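Long-range contacts in S-adenosylmethionine:tRNA ribosyltransferase-isomerase (Thermus thermophilus, PDB 1WDI), which probably transfers and isomerizes the ribose of S-adenosylmethionine onto the preQ1 base of tRNA, yielding epoxyqueuosine in the queuosine pathway: residues A[25-30]-A[43-48]; A[50-55]-A[200-205]. One frame throughout, in Å; residues are numbered along the deposited sequence.

Contact 1: residues A[25-30]-A[43-48]; sequences DMARLM and KRVRDL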
loop_
_atom_site.group_PDB
_atom_site.type_symbol
_atom_site.label_atom_id
_atom_site.label_comp_id
_atom_site.label_asym_id
_atom_site.label_seq_id
_atom_site.Cartn_x
_atom_site.Cartn_y
_atom_site.Cartn_z
ATOM N N ASP A 25 -2.553 17.827 2.108
ATOM C CA ASP A 25 -2.113 17.886 3.495
ATOM C C ASP A 25 -2.992 18.754 4.393
ATOM O O ASP A 25 -2.610 19.076 5.518
ATOM C CB ASP A 25 -0.652 18.344 3.589
ATOM C CG ASP A 25 -0.425 19.724 2.995
ATOM O OD1 ASP A 25 -1.395 20.353 2.530
ATOM O OD2 ASP A 25 0.739 20.175 2.996
ATOM N N MET A 26 -4.165 19.138 3.895
ATOM C CA MET A 26 -5.091 19.922 4.702
ATOM C C MET A 26 -6.111 18.960 5.307
ATOM O O MET A 26 -6.991 19.360 6.068
ATOM C CB MET A 26 -5.782 21.006 3.870
ATOM C CG MET A 26 -4.936 22.271 3.675
ATOM S SD MET A 26 -4.455 23.088 5.233
ATOM C CE MET A 26 -6.000 23.945 5.661
ATOM N N ALA A 27 -5.981 17.682 4.961
ATOM C CA ALA A 27 -6.850 16.658 5.529
ATOM C C ALA A 27 -6.594 16.692 7.035
ATOM O O ALA A 27 -5.493 17.027 7.473
ATOM C CB ALA A 27 -6.482 15.290 4.972
ATOM N N ARG A 28 -7.593 16.351 7.839
ATOM C CA ARG A 28 -7.398 16.370 9.283
ATOM C C ARG A 28 -6.471 15.245 9.741
ATOM O O ARG A 28 -6.323 14.228 9.062
ATOM C CB ARG A 28 -8.748 16.274 9.998
ATOM C CG ARG A 28 -9.683 17.443 9.679
ATOM C CD ARG A 28 -11.000 17.324 10.419
ATOM N NE ARG A 28 -10.804 17.369 11.864
ATOM C CZ ARG A 28 -11.783 17.261 12.754
ATOM N NH1 ARG A 28 -13.036 17.102 12.347
ATOM N NH2 ARG A 28 -11.506 17.300 14.049
ATOM N N LEU A 29 -5.831 15.448 10.889
ATOM C CA LEU A 29 -4.926 14.457 11.446
ATOM C C LEU A 29 -5.200 14.297 12.935
ATOM O O LEU A 29 -5.068 15.253 13.706
ATOM C CB LEU A 29 -3.462 14.885 11.246
ATOM C CG LEU A 29 -2.404 14.033 11.952
ATOM C CD1 LEU A 29 -2.377 12.627 11.336
ATOM C CD2 LEU A 29 -1.036 14.689 11.834
ATOM N N MET A 30 -5.604 13.097 13.339
ATOM C CA MET A 30 -5.847 12.847 14.749
ATOM C C MET A 30 -4.588 12.205 15.303
ATOM O O MET A 30 -4.164 11.146 14.831
ATOM C CB MET A 30 -7.040 11.898 14.966
ATOM C CG MET A 30 -7.281 11.587 16.441
ATOM S SD MET A 30 -8.509 10.283 16.792
ATOM C CE MET A 30 -9.995 11.208 16.594
ATOM N N LYS A 43 -5.451 17.845 14.677
ATOM C CA LYS A 43 -4.630 18.632 13.767
ATOM C C LYS A 43 -4.969 18.395 12.304
ATOM O O LYS A 43 -6.071 17.968 11.951
ATOM C CB LYS A 43 -3.152 18.275 13.985
ATOM C CG LYS A 43 -2.614 18.588 15.383
ATOM C CD LYS A 43 -2.250 20.063 15.507
ATOM C CE LYS A 43 -1.943 20.443 16.949
ATOM N NZ LYS A 43 -1.479 21.859 17.050
ATOM N N ARG A 44 -3.995 18.708 11.461
ATOM C CA ARG A 44 -4.092 18.504 10.026
ATOM C C ARG A 44 -2.804 17.792 9.649
ATOM O O ARG A 44 -1.826 17.848 10.393
ATOM C CB ARG A 44 -4.240 19.850 9.303
ATOM C CG ARG A 44 -5.675 20.359 9.404
ATOM C CD ARG A 44 -5.944 21.739 8.827
ATOM N NE ARG A 44 -7.386 21.973 8.882
ATOM C CZ ARG A 44 -7.989 23.130 8.637
ATOM N NH1 ARG A 44 -7.282 24.204 8.310
ATOM N NH2 ARG A 44 -9.307 23.211 8.726
ATOM N N VAL A 45 -2.808 17.091 8.523
ATOM C CA VAL A 45 -1.615 16.378 8.088
ATOM C C VAL A 45 -0.420 17.319 7.980
ATOM O O VAL A 45 0.709 16.937 8.289
ATOM C CB VAL A 45 -1.851 15.685 6.722
ATOM C CG1 VAL A 45 -0.546 15.088 6.201
ATOM C CG2 VAL A 45 -2.911 14.596 6.874
ATOM N N ARG A 46 -0.663 18.557 7.557
ATOM C CA ARG A 46 0.436 19.506 7.423
ATOM C C ARG A 46 1.136 19.779 8.758
ATOM O O ARG A 46 2.246 20.309 8.784
ATOM C CB ARG A 46 -0.058 20.827 6.816
ATOM C CG ARG A 46 -0.851 21.708 7.765
ATOM C CD ARG A 46 -1.188 23.044 7.108
ATOM N NE ARG A 46 -0.021 23.659 6.473
ATOM C CZ ARG A 46 1.008 24.199 7.123
ATOM N NH1 ARG A 46 1.038 24.210 8.449
ATOM N NH2 ARG A 46 2.014 24.733 6.438
ATOM N N ASP A 47 0.499 19.404 9.867
ATOM C CA ASP A 47 1.094 19.628 11.185
ATOM C C ASP A 47 2.016 18.510 11.644
ATOM O O ASP A 47 2.603 18.586 12.726
ATOM C CB ASP A 47 0.004 19.828 12.237
ATOM C CG ASP A 47 -0.769 21.097 12.020
ATOM O OD1 ASP A 47 -0.118 22.134 11.826
ATOM O OD2 ASP A 47 -2.017 21.058 12.044
ATOM N N LEU A 48 2.146 17.478 10.820
ATOM C CA LEU A 48 2.995 16.337 11.144
ATOM C C LEU A 48 4.389 16.701 11.682
ATOM O O LEU A 48 4.859 16.091 12.645
ATOM C CB LEU A 48 3.125 15.428 9.915
ATOM C CG LEU A 48 3.932 14.133 10.063
ATOM C CD1 LEU A 48 3.304 13.237 11.136
ATOM C CD2 LEU A 48 3.975 13.410 8.713
HETATM O O HOH W 1 -8.421 17.350 13.399
#

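Contact 2: residues A[50-55]-A[200-205]; sequences EFLRPG and MGVELR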
loop_
_atom_site.group_PDB
_atom_site.type_symbol
_atom_site.label_atom_id
_atom_site.label_comp_id
_atom_site.label_asym_id
_atom_site.label_seq_id
_atom_site.Cartn_x
_atom_site.Cartn_y
_atom_site.Cartn_z
ATOM N N GLU A 50 5.363 18.906 13.597
ATOM C CA GLU A 50 5.269 19.225 15.019
ATOM C C GLU A 50 5.433 17.998 15.897
ATOM O O GLU A 50 5.919 18.092 17.024
ATOM C CB GLU A 50 3.902 19.824 15.344
ATOM C CG GLU A 50 3.746 21.293 15.066
ATOM C CD GLU A 50 2.331 21.753 15.347
ATOM O OE1 GLU A 50 1.736 21.264 16.334
ATOM O OE2 GLU A 50 1.818 22.601 14.591
ATOM N N PHE A 51 5.009 16.847 15.386
ATOM C CA PHE A 51 5.072 15.621 16.163
ATOM C C PHE A 51 6.255 14.726 15.871
ATOM O O PHE A 51 6.436 13.699 16.514
ATOM C CB PHE A 51 3.760 14.857 16.001
ATOM C CG PHE A 51 2.567 15.651 16.442
ATOM C CD1 PHE A 51 1.915 16.504 15.557
ATOM C CD2 PHE A 51 2.152 15.616 17.769
ATOM C CE1 PHE A 51 0.868 17.318 15.987
ATOM C CE2 PHE A 51 1.103 16.426 18.211
ATOM C CZ PHE A 51 0.462 17.280 17.317
ATOM N N LEU A 52 7.070 15.116 14.903
ATOM C CA LEU A 52 8.244 14.327 14.588
ATOM C C LEU A 52 9.456 15.095 15.087
ATOM O O LEU A 52 9.323 16.198 15.629
ATOM C CB LEU A 52 8.345 14.102 13.082
ATOM C CG LEU A 52 7.171 13.362 12.444
ATOM C CD1 LEU A 52 7.516 13.044 10.994
ATOM C CD2 LEU A 52 6.879 12.081 13.215
ATOM N N ARG A 53 10.634 14.511 14.931
ATOM C CA ARG A 53 11.846 15.201 15.341
ATOM C C ARG A 53 13.035 14.763 14.506
ATOM O O ARG A 53 13.018 13.695 13.896
ATOM C CB ARG A 53 12.107 15.003 16.837
ATOM C CG ARG A 53 12.056 13.584 17.329
ATOM C CD ARG A 53 11.343 13.535 18.677
ATOM N NE ARG A 53 11.408 12.204 19.264
ATOM C CZ ARG A 53 10.645 11.784 20.265
ATOM N NH1 ARG A 53 9.743 12.591 20.805
ATOM N NH2 ARG A 53 10.788 10.549 20.725
ATOM N N PRO A 54 14.075 15.605 14.436
ATOM C CA PRO A 54 15.242 15.225 13.639
ATOM C C PRO A 54 15.742 13.842 14.034
ATOM O O PRO A 54 15.903 13.543 15.215
ATOM C CB PRO A 54 16.251 16.344 13.931
ATOM C CG PRO A 54 15.829 16.861 15.283
ATOM C CD PRO A 54 14.321 16.851 15.186
ATOM N N GLY A 55 15.973 12.993 13.041
ATOM C CA GLY A 55 16.434 11.652 13.340
ATOM C C GLY A 55 15.330 10.634 13.138
ATOM O O GLY A 55 15.612 9.455 12.954
ATOM N N MET A 200 13.708 19.578 8.503
ATOM C CA MET A 200 13.860 19.392 9.940
ATOM C C MET A 200 14.628 18.115 10.278
ATOM O O MET A 200 14.610 17.650 11.414
ATOM C CB MET A 200 12.503 19.399 10.648
ATOM C CG MET A 200 11.572 18.268 10.283
ATOM S SD MET A 200 10.183 18.303 11.411
ATOM C CE MET A 200 10.965 17.698 12.902
ATOM N N GLY A 201 15.302 17.550 9.284
ATOM C CA GLY A 201 16.096 16.356 9.522
ATOM C C GLY A 201 15.366 15.029 9.628
ATOM O O GLY A 201 15.902 14.083 10.196
ATOM N N VAL A 202 14.154 14.945 9.092
ATOM C CA VAL A 202 13.408 13.693 9.135
ATOM C C VAL A 202 13.783 12.874 7.909
ATOM O O VAL A 202 13.684 13.347 6.781
ATOM C CB VAL A 202 11.875 13.932 9.142
ATOM C CG1 VAL A 202 11.133 12.607 8.963
ATOM C CG2 VAL A 202 11.465 14.574 10.464
ATOM N N GLU A 203 14.231 11.647 8.134
ATOM C CA GLU A 203 14.613 10.794 7.023
ATOM C C GLU A 203 13.375 10.367 6.256
ATOM O O GLU A 203 12.333 10.084 6.849
ATOM C CB GLU A 203 15.359 9.558 7.528
ATOM C CG GLU A 203 16.690 9.861 8.173
ATOM C CD GLU A 203 17.500 8.612 8.450
ATOM O OE1 GLU A 203 17.406 7.659 7.648
ATOM O OE2 GLU A 203 18.243 8.589 9.453
ATOM N N LEU A 204 13.494 10.338 4.935
ATOM C CA LEU A 204 12.393 9.936 4.077
ATOM C C LEU A 204 12.885 8.705 3.321
ATOM O O LEU A 204 13.684 8.817 2.392
ATOM C CB LEU A 204 12.047 11.072 3.108
ATOM C CG LEU A 204 11.712 12.426 3.760
ATOM C CD1 LEU A 204 11.446 13.456 2.672
ATOM C CD2 LEU A 204 10.488 12.298 4.671
ATOM N N ARG A 205 12.422 7.529 3.739
ATOM C CA ARG A 205 12.846 6.272 3.119
ATOM C C ARG A 205 11.690 5.573 2.416
ATOM O O ARG A 205 10.562 5.576 2.918
ATOM C CB ARG A 205 13.427 5.344 4.187
ATOM C CG ARG A 205 14.533 5.961 5.025
ATOM C CD ARG A 205 15.801 6.201 4.213
ATOM N NE ARG A 205 16.876 6.700 5.062
ATOM C CZ ARG A 205 18.145 6.790 4.682
ATOM N NH1 ARG A 205 18.500 6.412 3.461
ATOM N NH2 ARG A 205 19.055 7.251 5.528
#

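Contact 1: residues A[25-30]-A[43-48]
Leu29 and Lys43 face each other as an antiparallel hydrogen-bonded pair, Leu29 N giving to Lys43 O at 2.7 Å and Lys43 N returning a bond to Leu29 O. One step along, Arg28 and Arg44 form the non-hydrogen-bonded pair. Beyond this last beta pair, two more backbone bonds, Val45 N to Ala27 O and Arg46 N to Asp25 O, tie the 3-10 segment 45-47 to the loop before strand 28-32.

The tight side is the one with Leu29 and Val45. With CG of Leu29 anti to the backbone N (chi1 172°), CD2 lies 3.6 Å from Arg44 O, while its CB rests on the Arg44 carbonyl. Val45 CG2 touches Ala27 CB at 4.1 Å, and Val45 CG1 lies 4.2 Å from CB of the buried Asp25, whose OD2 is hydrogen-bonded to Thr190 OG1. Leu193 of helix 191-199 packs on both Val45 and Asp25, and Ala341 and Leu343 of strand 341-344 on Leu29.

The other side is looser and partly exposed. Met26, its chain bent at chi2 and chi3, lies alongside Arg46, with SD 3.8 Å from CD of that arginine, and its CE approaches the Arg44 guanidinium obliquely. With an alanine here the SD-CE arm is gone, and the aliphatic chains of Arg44 and Arg46 are likely to lose their shared apolar neighbour and turn more freely. A water in the plane of the Arg28 guanidinium, at its edge, accepts from NE and donates to Lys43 O; Arg28 NH1 bonds to Glu331 O. Together these residues make the open end of a beta hairpin, strands 28-32 and 40-44, set at the margin of the large mixed sheet beside strand 341-344.

Contact 2: residues A[50-55]-A[200-205]
Gly55 and Gly201 make the one hydrogen bond between the segments: Gly55 N gives to Gly201 O at 3.0 Å. It is nearly straight at the hydrogen, 168°, but the donor stands 44° out of the carbonyl plane. Both glycines have positive phi. A side chain on Gly201 would come tight against Pro54 CB, and one on Gly55 would jam against the carbonyl oxygen of Pro54.

Van der Waals packing does most of the remaining work. Met200 sends its chain across the proline at about a right angle, and its methyl does the touching: CE settles 3.5 Å from Leu52 O and 3.6 Å from Arg53 CA, with an apolar contact to Pro54 CD a little farther off. Its CG is wedged between backbone N and carbonyl carbon (chi1 64°), and the bend at chi3 turns CE onto the 52-54 backbone. The proline also meets the backbone, Pro54 CB lying 3.3 Å from Met200 O. The apolar pair Leu52 and Val202 lies deeper in and crosses at about a right angle, Leu52 CB 4.1 Å from Val202 CG2 and CD1 against CG1; Leu197 of helix 191-199 packs on both.

Charged groups gather at the strand end. Arg205 grips Glu203 side-on, NE and NH2 both pointing in the guanidinium plane to the single atom OE1, which NH2 meets at 2.7 Å. The other oxygen, OE2, pairs with Arg251, whose NH1 also bonds Gly55 O and so links the two segments through a third partner.

Gly201 is the C-prime residue of a Schellman motif closing helix 191-199. Loop 52-55, on its way into strand 57-73, lies against the turn leading from that helix into strand 203-211; the two strands run parallel in the large sheet: a helix-to-strand connection packed against the lead-in to its neighbouring strand.

Both contacts serve the same mixed sheet and lie on one side of the chain's centre, each partly buried and about 16 Å apart between centres. Contact 1 pairs two strands near in sequence, and its chemistry is chiefly a backbone ladder with leucine and valine on the buried side and arginine and methionine chains on the more open one. Contact 2 joins chain far apart in sequence; it has a single backbone bond and relies on a methionine, a proline and two glycines of positive phi. They are consecutive along the chain and meet directly: Lys43 NZ comes 3.3 Å from Glu50 OE1, a long, weak ion pair, and Lys43 CG packs on Phe51 CE1. Helix 191-199 reaches both, through Leu193 and Leu197.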